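Local coordinates for protein tricorn protease (Thermoplasma acidophilum, PDB 1K32) that degrades protein fragments as a serine peptidase, probably feeding its substrates through the beta-propellers that gate access to its active site, at residues Leu158-Arg163 with Thr231-Lys236; Arg164-Asn169 with Gly194-Ile199. All blocks are in the same frame, centred on the assembly; numbering follows the deposited sequence.

Interaction 1 (Leu158-Arg163 with Thr231-Lys236); sequences LFADGR and TDLDGK
Ala160 and Leu233 mark the closest approach of two backbone turns, their CA atoms 8.6 Å apart, so that side chains alone bridge the gap between neighbouring blades of a beta-propeller. One is the type I' turn Ala160-Arg163, which closes the hairpin of strands 156-160 and 163-168; the other is the type I turn Asp232-Gly235, which follows on from strand 227-232. Asp161 and Gly162 both have positive phi, as a type I' turn requires, and Gly162 has no CB to collide with the preceding carbonyl. Leu233 carries the contact. Its CG stands beside the backbone N (chi1 -65°), and CD1 reaches Ala160 CB at 4.0 Å; the short methyl of Ala160 lets the branched leucine come in close. The same CD1 lies 3.8 Å from Asp161 OD2, while the other oxygen of that carboxylate makes a weak hydrogen bond to His214. Arg163 runs extended from CG to NE, bringing NH1 to 3.9 Å from Leu233 CB, and its NH2 is held by a hydrogen bond to the carbonyl of Glu190. Leu233 also touches Ile189 and Ile216, one in each blade, so its apolar branch packs at the seam between the blades. Behind it Asp232 O is gripped from opposite faces of its plane, by Thr231 OG1 at 3.1 Å and Gly235 N at 2.8 Å.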
ATOM      1  N   LEU A 158      65.345  -7.836  39.497  1.00 23.74           N
ATOM      2  CA  LEU A 158      65.812  -8.304  40.782  1.00 24.80           C
ATOM      3  C   LEU A 158      66.763  -7.245  41.321  1.00 26.12           C
ATOM      4  O   LEU A 158      67.273  -6.412  40.572  1.00 25.04           O
ATOM      5  CB  LEU A 158      66.543  -9.634  40.625  1.00 25.83           C
ATOM      6  CG  LEU A 158      65.833 -10.688  39.773  1.00 27.01           C
ATOM      7  CD1 LEU A 158      66.743 -11.901  39.614  1.00 27.72           C
ATOM      8  CD2 LEU A 158      64.507 -11.077  40.421  1.00 25.06           C
ATOM      9  N   PHE A 159      66.998  -7.272  42.624  1.00 27.23           N
ATOM     10  CA  PHE A 159      67.889  -6.303  43.233  1.00 29.13           C
ATOM     11  C   PHE A 159      68.925  -7.041  44.052  1.00 30.96           C
ATOM     12  O   PHE A 159      68.594  -7.915  44.845  1.00 30.50           O
ATOM     13  CB  PHE A 159      67.111  -5.339  44.129  1.00 28.10           C
ATOM     14  CG  PHE A 159      66.093  -4.517  43.396  1.00 29.82           C
ATOM     15  CD1 PHE A 159      64.924  -5.095  42.923  1.00 31.44           C
ATOM     16  CD2 PHE A 159      66.307  -3.158  43.178  1.00 30.14           C
ATOM     17  CE1 PHE A 159      63.973  -4.332  42.240  1.00 33.21           C
ATOM     18  CE2 PHE A 159      65.373  -2.386  42.498  1.00 32.75           C
ATOM     19  CZ  PHE A 159      64.197  -2.976  42.026  1.00 32.75           C
ATOM     20  N   ALA A 160      70.183  -6.690  43.841  1.00 32.03           N
ATOM     21  CA  ALA A 160      71.275  -7.315  44.559  1.00 33.93           C
ATOM     22  C   ALA A 160      72.296  -6.253  44.934  1.00 34.64           C
ATOM     23  O   ALA A 160      72.749  -5.477  44.090  1.00 32.98           O
ATOM     24  CB  ALA A 160      71.927  -8.382  43.695  1.00 34.84           C
ATOM     25  N   ASP A 161      72.646  -6.216  46.212  1.00 37.75           N
ATOM     26  CA  ASP A 161      73.629  -5.257  46.698  1.00 40.01           C
ATOM     27  C   ASP A 161      73.327  -3.853  46.179  1.00 39.27           C
ATOM     28  O   ASP A 161      74.229  -3.094  45.837  1.00 38.75           O
ATOM     29  CB  ASP A 161      75.021  -5.698  46.253  1.00 43.09           C
ATOM     30  CG  ASP A 161      75.300  -7.145  46.602  1.00 47.09           C
ATOM     31  OD1 ASP A 161      75.220  -7.484  47.801  1.00 49.14           O
ATOM     32  OD2 ASP A 161      75.590  -7.942  45.682  1.00 50.17           O
ATOM     33  N   GLY A 162      72.043  -3.520  46.117  1.00 39.19           N
ATOM     34  CA  GLY A 162      71.651  -2.210  45.645  1.00 39.53           C
ATOM     35  C   GLY A 162      71.497  -2.068  44.140  1.00 40.13           C
ATOM     36  O   GLY A 162      70.776  -1.179  43.683  1.00 40.63           O
ATOM     37  N   ARG A 163      72.153  -2.913  43.350  1.00 38.12           N
ATOM     38  CA  ARG A 163      72.010  -2.766  41.906  1.00 37.21           C
ATOM     39  C   ARG A 163      70.884  -3.577  41.287  1.00 35.01           C
ATOM     40  O   ARG A 163      70.574  -4.685  41.727  1.00 34.79           O
ATOM     41  CB  ARG A 163      73.332  -3.052  41.186  1.00 39.51           C
ATOM     42  CG  ARG A 163      74.169  -4.165  41.753  1.00 43.27           C
ATOM     43  CD  ARG A 163      75.418  -4.328  40.910  1.00 43.65           C
ATOM     44  NE  ARG A 163      76.181  -5.509  41.286  1.00 44.47           N
ATOM     45  CZ  ARG A 163      77.089  -6.089  40.510  1.00 44.34           C
ATOM     46  NH1 ARG A 163      77.734  -7.163  40.946  1.00 44.76           N
ATOM     47  NH2 ARG A 163      77.346  -5.607  39.297  1.00 40.38           N
ATOM     48  N   THR A 231      74.875 -18.547  37.326  1.00 26.94           N
ATOM     49  CA  THR A 231      76.119 -17.834  37.052  1.00 28.36           C
ATOM     50  C   THR A 231      76.337 -16.882  38.220  1.00 29.24           C
ATOM     51  O   THR A 231      75.454 -16.726  39.058  1.00 28.88           O
ATOM     52  CB  THR A 231      76.043 -16.978  35.760  1.00 29.50           C
ATOM     53  OG1 THR A 231      75.052 -15.948  35.920  1.00 28.75           O
ATOM     54  CG2 THR A 231      75.698 -17.846  34.545  1.00 29.64           C
ATOM     55  N   ASP A 232      77.506 -16.253  38.293  1.00 29.93           N
ATOM     56  CA  ASP A 232      77.726 -15.278  39.350  1.00 30.96           C
ATOM     57  C   ASP A 232      77.091 -13.993  38.816  1.00 31.27           C
ATOM     58  O   ASP A 232      76.649 -13.967  37.669  1.00 30.21           O
ATOM     59  CB  ASP A 232      79.220 -15.071  39.631  1.00 31.02           C
ATOM     60  CG  ASP A 232      80.030 -14.776  38.378  1.00 32.48           C
ATOM     61  OD1 ASP A 232      79.596 -13.967  37.527  1.00 29.25           O
ATOM     62  OD2 ASP A 232      81.130 -15.351  38.256  1.00 35.21           O
ATOM     63  N   LEU A 233      77.050 -12.939  39.624  1.00 31.20           N
ATOM     64  CA  LEU A 233      76.439 -11.683  39.196  1.00 32.95           C
ATOM     65  C   LEU A 233      77.136 -11.009  38.018  1.00 32.83           C
ATOM     66  O   LEU A 233      76.732  -9.937  37.573  1.00 31.39           O
ATOM     67  CB  LEU A 233      76.346 -10.720  40.376  1.00 33.47           C
ATOM     68  CG  LEU A 233      75.412 -11.196  41.487  1.00 35.21           C
ATOM     69  CD1 LEU A 233      75.315 -10.127  42.573  1.00 36.32           C
ATOM     70  CD2 LEU A 233      74.040 -11.490  40.910  1.00 36.33           C
ATOM     71  N   ASP A 234      78.169 -11.665  37.503  1.00 33.16           N
ATOM     72  CA  ASP A 234      78.934 -11.160  36.374  1.00 34.67           C
ATOM     73  C   ASP A 234      78.612 -12.004  35.139  1.00 33.48           C
ATOM     74  O   ASP A 234      79.167 -11.795  34.064  1.00 30.69           O
ATOM     75  CB  ASP A 234      80.422 -11.270  36.693  1.00 39.51           C
ATOM     76  CG  ASP A 234      81.237 -10.183  36.049  1.00 44.15           C
ATOM     77  OD1 ASP A 234      81.385 -10.194  34.804  1.00 45.45           O
ATOM     78  OD2 ASP A 234      81.729  -9.313  36.807  1.00 48.18           O
ATOM     79  N   GLY A 235      77.717 -12.969  35.306  1.00 32.16           N
ATOM     80  CA  GLY A 235      77.354 -13.828  34.197  1.00 32.76           C
ATOM     81  C   GLY A 235      78.392 -14.897  33.912  1.00 32.37           C
ATOM     82  O   GLY A 235      78.277 -15.629  32.935  1.00 31.74           O
ATOM     83  N   LYS A 236      79.404 -14.995  34.770  1.00 33.28           N
ATOM     84  CA  LYS A 236      80.472 -15.977  34.600  1.00 34.43           C
ATOM     85  C   LYS A 236      80.273 -17.225  35.460  1.00 34.33           C
ATOM     86  O   LYS A 236      79.330 -17.316  36.247  1.00 33.95           O
ATOM     87  CB  LYS A 236      81.821 -15.348  34.962  1.00 36.52           C
ATOM     88  CG  LYS A 236      82.122 -14.031  34.276  1.00 38.16           C
ATOM     89  CD  LYS A 236      82.230 -14.197  32.774  1.00 41.20           C
ATOM     90  CE  LYS A 236      82.498 -12.863  32.100  1.00 42.69           C
ATOM     91  NZ  LYS A 236      82.398 -12.987  30.623  1.00 44.77           N
TER

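Interaction 2 (Arg164-Asn169 with Gly194-Ile199); sequences RVIGRN and GAFKKI
Phe196 reaches toward Arg164 and Ile166 across strand 186-192, which separates their two parallel strands within one four-stranded propeller blade. Its CG sits beside the backbone N (chi1 -65°), which lifts the ring over the face of the sheet. Ile166 adopts the matching first torsion for CG1 and then runs on extended (chi2 171°), presenting CD1 obliquely to the ring, 3.7 Å from Phe196 CE2. Isoleucine suits this place because its longer branch carries a methyl to the ring. Arg164 adds its aliphatic base, with CB 4.1 Å from Phe196 CE2, then bends at chi3, and NH2 is modelled near the plane of the ring at its edge, the guanidinium and ring planes 25° apart. The spacing modelled there is too short to be trusted, and the firmer polar link is the salt bridge from NH2 to Glu190. Leu151 and Pro1011 also pack on Phe196. With an alanine here, Ile166 CD1 would probably lose its aromatic partner and a gap would open beside the Arg164 side chain. Between the two strands the contact rests on packing against the ring, by the methyl of Ile166 and the side chain of Arg164, whereas the arginine's direction is more likely set by its ionic bond to Glu190 than by the ring.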
ATOM      1  N   ARG A 164      70.270  -2.998  40.260  1.00 32.31           N
ATOM      2  CA  ARG A 164      69.155  -3.618  39.564  1.00 30.13           C
ATOM      3  C   ARG A 164      69.600  -4.669  38.549  1.00 27.33           C
ATOM      4  O   ARG A 164      70.545  -4.451  37.794  1.00 25.58           O
ATOM      5  CB  ARG A 164      68.332  -2.544  38.848  1.00 30.72           C
ATOM      6  CG  ARG A 164      67.973  -1.330  39.725  1.00 35.88           C
ATOM      7  CD  ARG A 164      66.876  -0.484  39.083  1.00 37.58           C
ATOM      8  NE  ARG A 164      67.179   0.945  39.036  1.00 41.59           N
ATOM      9  CZ  ARG A 164      68.299   1.451  38.537  1.00 42.38           C
ATOM     10  NH1 ARG A 164      68.499   2.757  38.519  1.00 41.24           N
ATOM     11  NH2 ARG A 164      69.232   0.640  38.071  1.00 46.07           N
ATOM     12  N   VAL A 165      68.914  -5.810  38.553  1.00 25.97           N
ATOM     13  CA  VAL A 165      69.193  -6.897  37.611  1.00 23.99           C
ATOM     14  C   VAL A 165      67.952  -6.972  36.723  1.00 24.18           C
ATOM     15  O   VAL A 165      66.829  -7.103  37.212  1.00 21.39           O
ATOM     16  CB  VAL A 165      69.399  -8.253  38.318  1.00 23.28           C
ATOM     17  CG1 VAL A 165      69.794  -9.311  37.284  1.00 21.44           C
ATOM     18  CG2 VAL A 165      70.485  -8.137  39.375  1.00 22.51           C
ATOM     19  N   ILE A 166      68.155  -6.880  35.418  1.00 22.42           N
ATOM     20  CA  ILE A 166      67.025  -6.879  34.513  1.00 22.96           C
ATOM     21  C   ILE A 166      66.964  -8.063  33.574  1.00 23.16           C
ATOM     22  O   ILE A 166      67.921  -8.383  32.875  1.00 20.42           O
ATOM     23  CB  ILE A 166      66.996  -5.557  33.721  1.00 23.58           C
ATOM     24  CG1 ILE A 166      66.744  -4.404  34.711  1.00 22.99           C
ATOM     25  CG2 ILE A 166      65.941  -5.609  32.618  1.00 22.11           C
ATOM     26  CD1 ILE A 166      66.897  -3.024  34.141  1.00 27.87           C
ATOM     27  N   GLY A 167      65.814  -8.725  33.601  1.00 23.21           N
ATOM     28  CA  GLY A 167      65.589  -9.855  32.730  1.00 21.76           C
ATOM     29  C   GLY A 167      64.725  -9.373  31.579  1.00 22.14           C
ATOM     30  O   GLY A 167      63.631  -8.822  31.791  1.00 20.56           O
ATOM     31  N   ARG A 168      65.231  -9.550  30.364  1.00 20.11           N
ATOM     32  CA  ARG A 168      64.519  -9.154  29.161  1.00 20.56           C
ATOM     33  C   ARG A 168      64.005 -10.396  28.456  1.00 19.97           C
ATOM     34  O   ARG A 168      64.775 -11.318  28.213  1.00 19.44           O
ATOM     35  CB  ARG A 168      65.448  -8.397  28.213  1.00 21.81           C
ATOM     36  CG  ARG A 168      65.756  -6.983  28.657  1.00 23.24           C
ATOM     37  CD  ARG A 168      66.710  -6.300  27.701  1.00 21.51           C
ATOM     38  NE  ARG A 168      66.661  -4.856  27.881  1.00 20.12           N
ATOM     39  CZ  ARG A 168      67.270  -3.964  27.103  1.00 22.59           C
ATOM     40  NH1 ARG A 168      67.123  -2.667  27.372  1.00 19.19           N
ATOM     41  NH2 ARG A 168      68.032  -4.355  26.073  1.00 19.59           N
ATOM     42  N   ASN A 169      62.709 -10.409  28.141  1.00 19.36           N
ATOM     43  CA  ASN A 169      62.063 -11.529  27.451  1.00 21.28           C
ATOM     44  C   ASN A 169      62.245 -12.838  28.198  1.00 20.68           C
ATOM     45  O   ASN A 169      62.225 -13.915  27.599  1.00 21.07           O
ATOM     46  CB  ASN A 169      62.645 -11.675  26.042  1.00 22.09           C
ATOM     47  CG  ASN A 169      62.700 -10.362  25.312  1.00 21.25           C
ATOM     48  OD1 ASN A 169      63.751  -9.955  24.830  1.00 24.67           O
ATOM     49  ND2 ASN A 169      61.570  -9.692  25.225  1.00 21.70           N
ATOM     50  N   GLY A 194      72.897   3.646  37.371  1.00 40.99           N
ATOM     51  CA  GLY A 194      72.383   4.121  36.100  1.00 38.68           C
ATOM     52  C   GLY A 194      73.014   3.485  34.871  1.00 35.73           C
ATOM     53  O   GLY A 194      72.465   3.589  33.784  1.00 36.12           O
ATOM     54  N   ALA A 195      74.154   2.827  35.040  1.00 34.10           N
ATOM     55  CA  ALA A 195      74.862   2.179  33.933  1.00 32.15           C
ATOM     56  C   ALA A 195      74.652   0.663  33.963  1.00 31.29           C
ATOM     57  O   ALA A 195      74.770   0.029  35.011  1.00 30.68           O
ATOM     58  CB  ALA A 195      76.351   2.500  34.010  1.00 30.52           C
ATOM     59  N   PHE A 196      74.353   0.078  32.809  1.00 28.52           N
ATOM     60  CA  PHE A 196      74.118  -1.357  32.749  1.00 28.12           C
ATOM     61  C   PHE A 196      74.984  -2.117  31.762  1.00 26.81           C
ATOM     62  O   PHE A 196      75.423  -1.584  30.750  1.00 25.47           O
ATOM     63  CB  PHE A 196      72.650  -1.641  32.427  1.00 27.44           C
ATOM     64  CG  PHE A 196      71.702  -1.189  33.490  1.00 25.99           C
ATOM     65  CD1 PHE A 196      71.454   0.164  33.690  1.00 26.65           C
ATOM     66  CD2 PHE A 196      71.051  -2.120  34.295  1.00 26.07           C
ATOM     67  CE1 PHE A 196      70.565   0.585  34.678  1.00 25.62           C
ATOM     68  CE2 PHE A 196      70.163  -1.709  35.283  1.00 25.73           C
ATOM     69  CZ  PHE A 196      69.921  -0.350  35.471  1.00 26.23           C
ATOM     70  N   LYS A 197      75.193  -3.388  32.075  1.00 26.26           N
ATOM     71  CA  LYS A 197      75.984  -4.281  31.254  1.00 27.79           C
ATOM     72  C   LYS A 197      75.199  -5.576  31.045  1.00 26.39           C
ATOM     73  O   LYS A 197      74.521  -6.053  31.952  1.00 24.96           O
ATOM     74  CB  LYS A 197      77.308  -4.581  31.962  1.00 30.28           C
ATOM     75  CG  LYS A 197      78.095  -5.730  31.369  1.00 36.00           C
ATOM     76  CD  LYS A 197      79.332  -6.033  32.211  1.00 38.77           C
ATOM     77  CE  LYS A 197      80.160  -7.150  31.587  1.00 41.66           C
ATOM     78  NZ  LYS A 197      81.352  -7.495  32.421  1.00 43.68           N
ATOM     79  N   LYS A 198      75.282  -6.137  29.846  1.00 25.52           N
ATOM     80  CA  LYS A 198      74.600  -7.394  29.545  1.00 25.79           C
ATOM     81  C   LYS A 198      75.508  -8.521  30.061  1.00 26.40           C
ATOM     82  O   LYS A 198      76.646  -8.653  29.606  1.00 27.48           O
ATOM     83  CB  LYS A 198      74.404  -7.513  28.036  1.00 26.22           C
ATOM     84  CG  LYS A 198      73.554  -8.685  27.578  1.00 28.62           C
ATOM     85  CD  LYS A 198      73.421  -8.671  26.059  1.00 28.96           C
ATOM     86  CE  LYS A 198      74.808  -8.767  25.411  1.00 27.44           C
ATOM     87  NZ  LYS A 198      74.722  -8.706  23.937  1.00 30.20           N
ATOM     88  N   ILE A 199      75.031  -9.318  31.017  1.00 26.07           N
ATOM     89  CA  ILE A 199      75.863 -10.389  31.575  1.00 27.70           C
ATOM     90  C   ILE A 199      75.503 -11.814  31.159  1.00 28.72           C
ATOM     91  O   ILE A 199      76.354 -12.705  31.190  1.00 29.56           O
ATOM     92  CB  ILE A 199      75.903 -10.344  33.130  1.00 26.73           C
ATOM     93  CG1 ILE A 199      74.485 -10.228  33.688  1.00 26.71           C
ATOM     94  CG2 ILE A 199      76.774  -9.186  33.605  1.00 27.20           C
ATOM     95  CD1 ILE A 199      74.425 -10.388  35.195  1.00 25.07           C
TER

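In the fold
From the N terminus the chain enters the blade on strand 156-160, turns at once into strand 163-168, and later returns through strands 186-192 and 195-200. Interaction 2 closes this shorter loop, of 24 intervening residues, inside a single blade. The chain then builds the next blade, and only after strand 227-232 does interaction 1 close a loop of 67 residues, within which interaction 2 is nested. Interaction 1 thus ties adjacent blades, whereas interaction 2 joins strands two apart in one sheet. Their centres lie about 9 Å apart, and the two touch directly: Leu158 O probably accepts a hydrogen bond from Val165 N (2.7 Å), and Ile199 packs against the carbonyls of Leu233 and Asp234 in segment 231-236.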